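Local coordinates for protein putative histidinol-phosphate aminotransferase (Burkholderia pseudomallei, PDB 3P1T) that probably catalyses the pyridoxal 5'-phosphate-dependent transfer of an amino group from histidinol phosphate to 2-oxoglutarate, a step of histidine biosynthesis, at residues Arg92-Trp97 with Asp137-Ala142; Ala131-Asp136 with Gln162-Leu167. All coordinates share one frame; numbering follows the deposited sequence. Where two conformers were deposited one is given.

In the fold
Both contacts lie in or beside the large mixed sheet and share strand 137-142 and the approach to it, and their centres lie about 9 Å apart. Interaction 1 joins strands 92-96 and 137-142 within the sheet and is largely buried; interaction 2 joins the loop before strand 137-142 to the end of helix 154-163 and the turn into strand 166-170, and is only partly buried, nearer the surface. The chemistry follows the place: regular backbone bonds, apolar contacts and one salt bridge in the first, arginines reaching backbone carbonyls in the second. Strand 137-142 also pairs with strand 166-170, and the Asp137 carboxylate that holds Arg92 accepts a hydrogen bond from Ser134 N as well.

Interaction 1: residues Arg92-Trp97 with Asp137-Ala142; sequences RFVTAW and DCVVLA
Arg92 sends CG anti to its own backbone nitrogen (chi1 -177°) and then bends at chi3 (72°), while Asp137 turns its CG beside its backbone nitrogen (chi1 -59°), and the two side chains come to lie alongside each other, pointing the same way. The guanidinium grips the carboxylate side-on in a salt bridge. Arg92 NH2 meets Asp137 OD2 on the syn side at 2.8 Å in a nearly straight bond, whereas NE reaches OD1 from above the carboxylate plane and less directly. Ser134 N also donates to OD2, which probably helps hold the carboxylate in this rotation. Val94 CG2 also comes to 3.6 Å from Asp137 OD2, its side chain crossing that of the aspartate at a slant.

The strands themselves are parallel neighbours in the seven-stranded mixed sheet of a class I/II aminotransferase, with 113-117 flanking 92-96 and 166-170 flanking 137-142. Cys138 N donates to Arg92 O, Val94 N to Cys138 O and Val140 N to Val94 O, each bond 2.9 Å long. Past Val140 the ladder opens: Ala96 N and Val140 O are joined through a water, which accepts from the first and donates to the second.

On the sheet face carrying Phe93 and Cys138, Cys138 CB sits over the ring, offset toward the rim and 4.1 Å from the centroid of the Phe93 ring, in a CH-pi contact. The sulfur approaches obliquely, Cys138 SG lying 3.5 Å from Phe93 CE2. On the other face, which carries the Arg92-Asp137 pair, Val94 CB packs 4.0 Å from Val139 CG2; further along, Leu141 CD2 touches Ala96 CB at 3.8 Å.

Interaction 2: residues Ala131-Asp136 with Gln162-Leu167; sequences AQVSRD and QRAGKL
Arg135 and Gly165 bring their backbones together where the loop 131-136 passes the end of helix 154-163, their CA atoms 3.8 Å apart and the two chain directions diverging by 51°. Gly165 CA lies 3.2 Å from Arg135 O in a CA-H...O contact, a close approach made where the glycine presents no side chain to the loop.

Two arginines, one from each segment, carry most of the polar contact, and both meet backbone carbonyl oxygens of the other segment. Arg135 folds back at chi2 (-82°), which lays its CD near Ala164 O and carries the guanidinium to the last turn of the helix. There Arg135 NE and NH2 both donate to the backbone carbonyl oxygen of Gln162, NH2 at 2.8 Å and NE at 3.1 Å. That oxygen lies in the guanidinium plane. NH2 approaches it in the carbonyl plane, whereas NE stands above that plane.

The helix gives way at Ala164, the first residue to leave helical backbone angles, and the chain then enters strand 166-170, the neighbour of 137-142 in the parallel part of the sheet. Loop 131-136 makes the matching approach from helix 127-130 into 137-142, so two successive helix-to-strand connections of the alpha/beta domain lie against each other. A carbonyl at a helix C-terminus would be expected to favour a cationic partner such as Arg135.

Arg163 takes a different course, extended from CG to NE, and places NH1 3.1 Å from Val133 O in a somewhat bent bond. Ala131 O lies over the centre of one face of the guanidinium, 3.4 Å from Arg163 CZ, and makes no hydrogen bond there. Val133, buried, sets CG1 against the helix end, 4.1 Å from Ala164 CB, and both residues also touch Val139 of strand 137-142.

Interaction 1: residues Arg92-Trp97 with Asp137-Ala142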
# COMPACT_ATOMS: atom_id res chain seq x y z
N ARG A 92 -10.61 18.71 -16.17
CA ARG A 92 -10.25 19.72 -15.19
C ARG A 92 -10.75 19.23 -13.86
O ARG A 92 -11.92 18.87 -13.72
CB ARG A 92 -10.82 21.09 -15.57
CG ARG A 92 -10.40 22.20 -14.62
CD ARG A 92 -10.98 23.54 -15.01
NE ARG A 92 -12.42 23.65 -14.77
CZ ARG A 92 -13.08 24.80 -14.71
NH1 ARG A 92 -12.43 25.96 -14.80
NH2 ARG A 92 -14.39 24.82 -14.49
N PHE A 93 -9.85 19.13 -12.90
CA PHE A 93 -10.22 18.68 -11.56
C PHE A 93 -10.65 19.89 -10.74
O PHE A 93 -10.00 20.95 -10.77
CB PHE A 93 -9.07 17.89 -10.93
CG PHE A 93 -9.03 16.50 -11.53
CD1 PHE A 93 -8.46 16.29 -12.79
CD2 PHE A 93 -9.61 15.42 -10.88
CE1 PHE A 93 -8.50 15.03 -13.39
CE2 PHE A 93 -9.62 14.16 -11.47
CZ PHE A 93 -9.08 13.97 -12.73
N VAL A 94 -11.82 19.76 -10.11
CA VAL A 94 -12.44 20.83 -9.34
C VAL A 94 -12.58 20.40 -7.87
O VAL A 94 -13.22 19.39 -7.57
CB VAL A 94 -13.80 21.23 -9.96
CG1 VAL A 94 -14.55 22.21 -9.08
CG2 VAL A 94 -13.62 21.79 -11.36
N THR A 95 -11.97 21.16 -6.98
CA THR A 95 -12.00 20.89 -5.54
C THR A 95 -12.36 22.18 -4.80
O THR A 95 -12.33 23.27 -5.39
CB THR A 95 -10.63 20.33 -5.06
OG1 THR A 95 -9.62 21.33 -5.23
CG2 THR A 95 -10.24 19.04 -5.77
N ALA A 96 -12.70 22.05 -3.50
CA ALA A 96 -13.01 23.21 -2.64
C ALA A 96 -11.75 23.77 -2.03
O ALA A 96 -10.83 23.02 -1.70
CB ALA A 96 -13.98 22.81 -1.56
N TRP A 97 -11.68 25.08 -1.89
CA TRP A 97 -10.58 25.73 -1.20
C TRP A 97 -11.08 27.05 -0.60
O TRP A 97 -11.51 27.93 -1.35
CB TRP A 97 -9.35 25.96 -2.08
CG TRP A 97 -8.15 26.36 -1.27
CD1 TRP A 97 -7.68 27.63 -1.07
CD2 TRP A 97 -7.34 25.50 -0.45
NE1 TRP A 97 -6.60 27.61 -0.23
CE2 TRP A 97 -6.36 26.32 0.16
CE3 TRP A 97 -7.32 24.12 -0.20
CZ2 TRP A 97 -5.36 25.79 1.00
CZ3 TRP A 97 -6.35 23.60 0.65
CH2 TRP A 97 -5.38 24.43 1.23
N ASP A 137 -15.38 18.80 -16.36
CA ASP A 137 -14.81 18.78 -15.01
C ASP A 137 -15.13 17.52 -14.25
O ASP A 137 -16.23 16.96 -14.37
CB ASP A 137 -15.31 19.97 -14.17
CG ASP A 137 -15.00 21.36 -14.71
OD1 ASP A 137 -14.08 21.49 -15.56
OD2 ASP A 137 -15.66 22.33 -14.27
N CYS A 138 -14.15 17.09 -13.45
CA CYS A 138 -14.23 16.02 -12.48
C CYS A 138 -14.21 16.67 -11.10
O CYS A 138 -13.19 17.25 -10.71
CB CYS A 138 -13.10 15.01 -12.67
SG CYS A 138 -13.12 13.69 -11.43
N VAL A 139 -15.37 16.70 -10.44
CA VAL A 139 -15.50 17.40 -9.16
C VAL A 139 -15.26 16.41 -8.03
O VAL A 139 -15.90 15.36 -7.98
CB VAL A 139 -16.87 18.11 -9.05
CG1 VAL A 139 -16.98 18.88 -7.75
CG2 VAL A 139 -17.11 19.04 -10.24
N VAL A 140 -14.30 16.75 -7.15
CA VAL A 140 -13.90 15.95 -5.98
C VAL A 140 -14.16 16.79 -4.72
O VAL A 140 -13.46 17.78 -4.49
CB VAL A 140 -12.42 15.45 -6.06
CG1 VAL A 140 -12.03 14.66 -4.81
CG2 VAL A 140 -12.18 14.61 -7.32
N LEU A 141 -15.19 16.43 -3.94
CA LEU A 141 -15.56 17.14 -2.71
C LEU A 141 -15.73 16.20 -1.52
O LEU A 141 -16.18 15.06 -1.68
CB LEU A 141 -16.88 17.91 -2.91
CG LEU A 141 -16.87 19.05 -3.91
CD1 LEU A 141 -18.24 19.32 -4.40
CD2 LEU A 141 -16.21 20.29 -3.34
N ALA A 142 -15.39 16.69 -0.32
CA ALA A 142 -15.56 15.94 0.93
C ALA A 142 -16.91 16.30 1.54
O ALA A 142 -17.23 17.50 1.64
CB ALA A 142 -14.42 16.24 1.89
O HOH W 1 -12.85 19.45 -2.29

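Interaction 2: residues Ala131-Asp136 with Gln162-Leu167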
# COMPACT_ATOMS: atom_id res chain seq x y z
N ALA A 131 -21.16 27.61 -10.23
CA ALA A 131 -21.80 27.84 -11.53
C ALA A 131 -20.80 27.66 -12.69
O ALA A 131 -21.25 27.53 -13.83
CB ALA A 131 -22.37 29.25 -11.57
N GLN A 132 -19.47 27.65 -12.41
CA GLN A 132 -18.43 27.52 -13.43
C GLN A 132 -18.13 26.03 -13.69
O GLN A 132 -17.36 25.72 -14.61
CB GLN A 132 -17.15 28.28 -13.04
CG GLN A 132 -17.30 29.81 -13.08
CD GLN A 132 -16.05 30.58 -12.68
OE1 GLN A 132 -14.99 30.50 -13.32
NE2 GLN A 132 -16.19 31.42 -11.66
N VAL A 133 -18.75 25.11 -12.92
CA VAL A 133 -18.58 23.66 -13.10
C VAL A 133 -19.16 23.27 -14.47
O VAL A 133 -20.29 23.69 -14.76
CB VAL A 133 -19.23 22.87 -11.94
CG1 VAL A 133 -19.34 21.38 -12.26
CG2 VAL A 133 -18.48 23.09 -10.63
N SER A 134 -18.40 22.51 -15.30
CA SER A 134 -18.80 22.08 -16.66
C SER A 134 -18.68 20.57 -16.83
O SER A 134 -18.14 19.91 -15.95
CB SER A 134 -17.96 22.77 -17.73
OG SER A 134 -16.62 22.31 -17.76
N ARG A 135 -19.17 20.01 -17.95
CA ARG A 135 -19.16 18.57 -18.21
C ARG A 135 -17.74 18.07 -18.53
O ARG A 135 -17.53 16.86 -18.63
CB ARG A 135 -20.15 18.22 -19.33
CG ARG A 135 -21.64 18.41 -18.95
CD ARG A 135 -22.23 17.24 -18.17
NE ARG A 135 -23.62 17.47 -17.74
CZ ARG A 135 -24.70 17.12 -18.43
NH1 ARG A 135 -24.58 16.51 -19.60
NH2 ARG A 135 -25.92 17.38 -17.96
N ASP A 136 -16.76 18.99 -18.63
CA ASP A 136 -15.33 18.70 -18.80
C ASP A 136 -14.65 18.54 -17.46
O ASP A 136 -13.46 18.25 -17.41
CB ASP A 136 -14.61 19.81 -19.59
CG ASP A 136 -15.19 20.23 -20.93
OD1 ASP A 136 -15.37 19.34 -21.80
OD2 ASP A 136 -15.35 21.46 -21.15
N GLN A 162 -26.02 17.66 -12.20
CA GLN A 162 -26.51 18.19 -13.48
C GLN A 162 -25.39 18.84 -14.29
O GLN A 162 -25.37 18.72 -15.52
CB GLN A 162 -27.64 19.22 -13.24
CG GLN A 162 -28.97 18.62 -12.73
CD GLN A 162 -30.08 19.63 -12.50
OE1 GLN A 162 -29.95 20.84 -12.78
NE2 GLN A 162 -31.21 19.16 -12.00
N ARG A 163 -24.45 19.54 -13.61
CA ARG A 163 -23.35 20.27 -14.25
C ARG A 163 -22.02 19.49 -14.41
O ARG A 163 -21.33 19.76 -15.39
CB ARG A 163 -23.03 21.54 -13.46
CG ARG A 163 -24.08 22.63 -13.58
CD ARG A 163 -23.51 23.95 -13.11
NE ARG A 163 -24.20 25.09 -13.73
CZ ARG A 163 -23.88 25.59 -14.92
NH1 ARG A 163 -22.90 25.06 -15.65
NH2 ARG A 163 -24.56 26.63 -15.41
N ALA A 164 -21.62 18.62 -13.48
CA ALA A 164 -20.31 17.94 -13.58
C ALA A 164 -20.28 16.81 -14.63
O ALA A 164 -21.31 16.19 -14.90
CB ALA A 164 -19.90 17.36 -12.24
N GLY A 165 -19.07 16.56 -15.15
CA GLY A 165 -18.76 15.46 -16.05
C GLY A 165 -18.65 14.17 -15.25
O GLY A 165 -19.25 13.16 -15.63
N LYS A 166 -17.88 14.22 -14.13
CA LYS A 166 -17.67 13.18 -13.13
C LYS A 166 -17.75 13.80 -11.75
O LYS A 166 -17.39 14.97 -11.58
CB LYS A 166 -16.32 12.44 -13.31
CG LYS A 166 -16.16 11.71 -14.63
CD LYS A 166 -17.14 10.56 -14.81
CE LYS A 166 -17.16 10.17 -16.27
NZ LYS A 166 -18.14 9.08 -16.53
N LEU A 167 -18.20 13.02 -10.75
CA LEU A 167 -18.28 13.49 -9.37
C LEU A 167 -17.79 12.42 -8.39
O LEU A 167 -18.26 11.28 -8.44
CB LEU A 167 -19.72 13.89 -9.02
CG LEU A 167 -19.98 14.45 -7.62
CD1 LEU A 167 -19.30 15.80 -7.41
CD2 LEU A 167 -21.44 14.60 -7.36